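Local coordinates for nicotinate phosphoribosyltransferase (Porphyromonas gingivalis, PDB 2IM5), which probably catalyses the ATP-dependent transfer of phosphoribosyl from its diphosphate donor to nicotinate, giving nicotinate ribonucleotide, a step in NAD biosynthesis, at residues Thr10-Phe15 against Arg72-Leu77. Numbering follows the deposited sequence.
Sequences TDLYKF and RELPYL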
loop_
_atom_site.group_PDB
_atom_site.type_symbol
_atom_site.label_atom_id
_atom_site.label_comp_id
_atom_site.label_asym_id
_atom_site.label_seq_id
_atom_site.Cartn_x
_atom_site.Cartn_y
_atom_site.Cartn_z
ATOM N N THR A 10 -5.152 -4.047 8.991
ATOM C CA THR A 10 -4.362 -4.187 7.776
ATOM C C THR A 10 -4.799 -3.068 6.833
ATOM O O THR A 10 -5.709 -2.292 7.158
ATOM C CB THR A 10 -4.623 -5.568 7.116
ATOM O OG1 THR A 10 -3.776 -5.736 5.972
ATOM C CG2 THR A 10 -6.075 -5.686 6.687
ATOM N N ASP A 11 -4.152 -2.973 5.676
ATOM C CA ASP A 11 -4.499 -1.940 4.708
ATOM C C ASP A 11 -5.675 -2.326 3.824
ATOM O O ASP A 11 -5.861 -3.494 3.489
ATOM C CB ASP A 11 -3.300 -1.603 3.826
ATOM C CG ASP A 11 -2.283 -0.748 4.546
ATOM O OD1 ASP A 11 -2.677 0.301 5.094
ATOM O OD2 ASP A 11 -1.095 -1.121 4.557
ATOM N N LEU A 12 -6.464 -1.325 3.448
ATOM C CA LEU A 12 -7.623 -1.551 2.597
ATOM C C LEU A 12 -7.259 -2.293 1.315
ATOM O O LEU A 12 -7.949 -3.225 0.915
ATOM C CB LEU A 12 -8.267 -0.214 2.228
ATOM C CG LEU A 12 -9.350 -0.303 1.148
ATOM C CD1 LEU A 12 -10.540 -1.094 1.687
ATOM C CD2 LEU A 12 -9.782 1.102 0.725
ATOM N N TYR A 13 -6.161 -1.892 0.681
ATOM C CA TYR A 13 -5.779 -2.512 -0.577
ATOM C C TYR A 13 -5.531 -4.011 -0.499
ATOM O O TYR A 13 -5.605 -4.701 -1.514
ATOM C CB TYR A 13 -4.573 -1.783 -1.192
ATOM C CG TYR A 13 -3.221 -2.103 -0.589
ATOM C CD1 TYR A 13 -2.498 -3.227 -1.000
ATOM C CD2 TYR A 13 -2.643 -1.259 0.361
ATOM C CE1 TYR A 13 -1.231 -3.495 -0.485
ATOM C CE2 TYR A 13 -1.377 -1.519 0.885
ATOM C CZ TYR A 13 -0.674 -2.639 0.455
ATOM O OH TYR A 13 0.591 -2.891 0.956
ATOM N N LYS A 14 -5.249 -4.526 0.695
ATOM C CA LYS A 14 -5.025 -5.958 0.843
ATOM C C LYS A 14 -6.341 -6.689 0.574
ATOM O O LYS A 14 -6.354 -7.753 -0.052
ATOM C CB LYS A 14 -4.501 -6.279 2.249
ATOM C CG LYS A 14 -3.150 -5.617 2.582
ATOM C CD LYS A 14 -1.929 -6.398 2.072
ATOM C CE LYS A 14 -1.881 -6.518 0.546
ATOM N NZ LYS A 14 -0.589 -7.097 0.054
ATOM N N PHE A 15 -7.455 -6.112 1.027
ATOM C CA PHE A 15 -8.762 -6.728 0.804
ATOM C C PHE A 15 -9.272 -6.511 -0.619
ATOM O O PHE A 15 -9.806 -7.434 -1.235
ATOM C CB PHE A 15 -9.809 -6.192 1.788
ATOM C CG PHE A 15 -9.578 -6.606 3.210
ATOM C CD1 PHE A 15 -9.221 -7.908 3.525
ATOM C CD2 PHE A 15 -9.747 -5.695 4.244
ATOM C CE1 PHE A 15 -9.036 -8.300 4.849
ATOM C CE2 PHE A 15 -9.563 -6.083 5.575
ATOM C CZ PHE A 15 -9.207 -7.392 5.872
ATOM N N ARG A 72 -21.392 -2.545 5.598
ATOM C CA ARG A 72 -21.868 -1.172 5.497
ATOM C C ARG A 72 -20.889 -0.177 4.900
ATOM O O ARG A 72 -21.288 0.675 4.112
ATOM C CB ARG A 72 -22.310 -0.670 6.876
ATOM C CG ARG A 72 -23.490 -1.447 7.426
ATOM C CD ARG A 72 -23.884 -1.020 8.824
ATOM N NE ARG A 72 -24.990 -1.840 9.314
ATOM C CZ ARG A 72 -25.505 -1.764 10.537
ATOM N NH1 ARG A 72 -25.017 -0.901 11.423
ATOM N NH2 ARG A 72 -26.517 -2.552 10.875
ATOM N N GLU A 73 -19.616 -0.293 5.259
ATOM C CA GLU A 73 -18.611 0.647 4.791
ATOM C C GLU A 73 -17.757 0.250 3.601
ATOM O O GLU A 73 -17.143 1.112 2.975
ATOM C CB GLU A 73 -17.707 1.030 5.958
ATOM C CG GLU A 73 -18.452 1.714 7.083
ATOM C CD GLU A 73 -19.228 2.924 6.600
ATOM O OE1 GLU A 73 -18.606 3.816 5.977
ATOM O OE2 GLU A 73 -20.455 2.979 6.835
ATOM N N LEU A 74 -17.689 -1.039 3.290
ATOM C CA LEU A 74 -16.894 -1.484 2.140
ATOM C C LEU A 74 -17.778 -2.326 1.233
ATOM O O LEU A 74 -17.473 -3.494 0.950
ATOM C CB LEU A 74 -15.675 -2.297 2.593
ATOM C CG LEU A 74 -14.510 -1.536 3.247
ATOM C CD1 LEU A 74 -14.921 -1.042 4.623
ATOM C CD2 LEU A 74 -13.296 -2.457 3.360
ATOM N N PRO A 75 -18.888 -1.731 0.753
ATOM C CA PRO A 75 -19.846 -2.408 -0.125
ATOM C C PRO A 75 -19.276 -2.920 -1.440
ATOM O O PRO A 75 -19.857 -3.817 -2.044
ATOM C CB PRO A 75 -20.937 -1.354 -0.324
ATOM C CG PRO A 75 -20.160 -0.075 -0.281
ATOM C CD PRO A 75 -19.236 -0.302 0.895
ATOM N N TYR A 76 -18.161 -2.354 -1.898
ATOM C CA TYR A 76 -17.568 -2.839 -3.143
ATOM C C TYR A 76 -17.002 -4.258 -2.958
ATOM O O TYR A 76 -16.629 -4.917 -3.931
ATOM C CB TYR A 76 -16.496 -1.870 -3.661
ATOM C CG TYR A 76 -15.725 -1.169 -2.579
ATOM C CD1 TYR A 76 -14.657 -1.796 -1.942
ATOM C CD2 TYR A 76 -16.097 0.107 -2.153
ATOM C CE1 TYR A 76 -13.973 -1.169 -0.896
ATOM C CE2 TYR A 76 -15.422 0.745 -1.106
ATOM C CZ TYR A 76 -14.366 0.099 -0.484
ATOM O OH TYR A 76 -13.715 0.705 0.566
ATOM N N LEU A 77 -16.929 -4.724 -1.712
ATOM C CA LEU A 77 -16.481 -6.094 -1.447
ATOM C C LEU A 77 -17.802 -6.870 -1.400
ATOM O O LEU A 77 -18.634 -6.652 -0.514
ATOM C CB LEU A 77 -15.760 -6.210 -0.105
ATOM C CG LEU A 77 -14.432 -5.470 0.060
ATOM C CD1 LEU A 77 -13.909 -5.677 1.491
ATOM C CD2 LEU A 77 -13.423 -5.972 -0.961
#
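Leu12, Phe15 and Leu77 bury the most surface where the first turn of helix 12-24 meets the turn that follows helix 64-73. The total, 186 Å² for both sides, marks a small contact, and it is van der Waals packing: methyls lie against methyl, CB, hydroxyl and carbonyl, without a polar bond between the segments. Leu12 CG lies anti to the backbone N (chi1 170°), beside the carbonyl carbon, which carries its methyls across the gap although its CB does not face the other segment. CD1 then lies 3.5 Å from Leu74 CD2, the two leucine side chains running past one another in opposite senses. The same branch meets the Tyr76 ring at its edge, near the ring plane, with Leu12 CD1 4.3 Å from Tyr76 CE1. Both methyls face the hydroxyl, Leu12 CD1 at 3.8 Å and Leu12 CD2 at 4.0 Å from Tyr76 OH.

One helical turn on, Phe15 works differently. Its CB points toward Leu77 and makes the side-chain contact, 4.1 Å from Leu77 CD1, while the ring turns off from it. The other Leu77 methyl, CD2, rests against the backbone, 3.9 Å from Phe15 O.

A type I beta turn from Leu74 to Leu77, closed by Leu77 N to Leu74 O at 3.0 Å, brings Leu74, Tyr76 and Leu77 to the same helix. Within that turn Leu74 CA sits 4.0 Å above one face of the Tyr76 ring, offset toward the rim.

This is plain packing of two segments of the N-terminal NAPRTase region, completed by an edge strand from the region assigned to the TIM-barrel clan. Val207 of that strand, 206-207 of the parallel sheet, touches Leu12, Leu74 and Tyr76, whereas the Phe15 side chain packs on Tyr81 and Leu85 of helix 79-87.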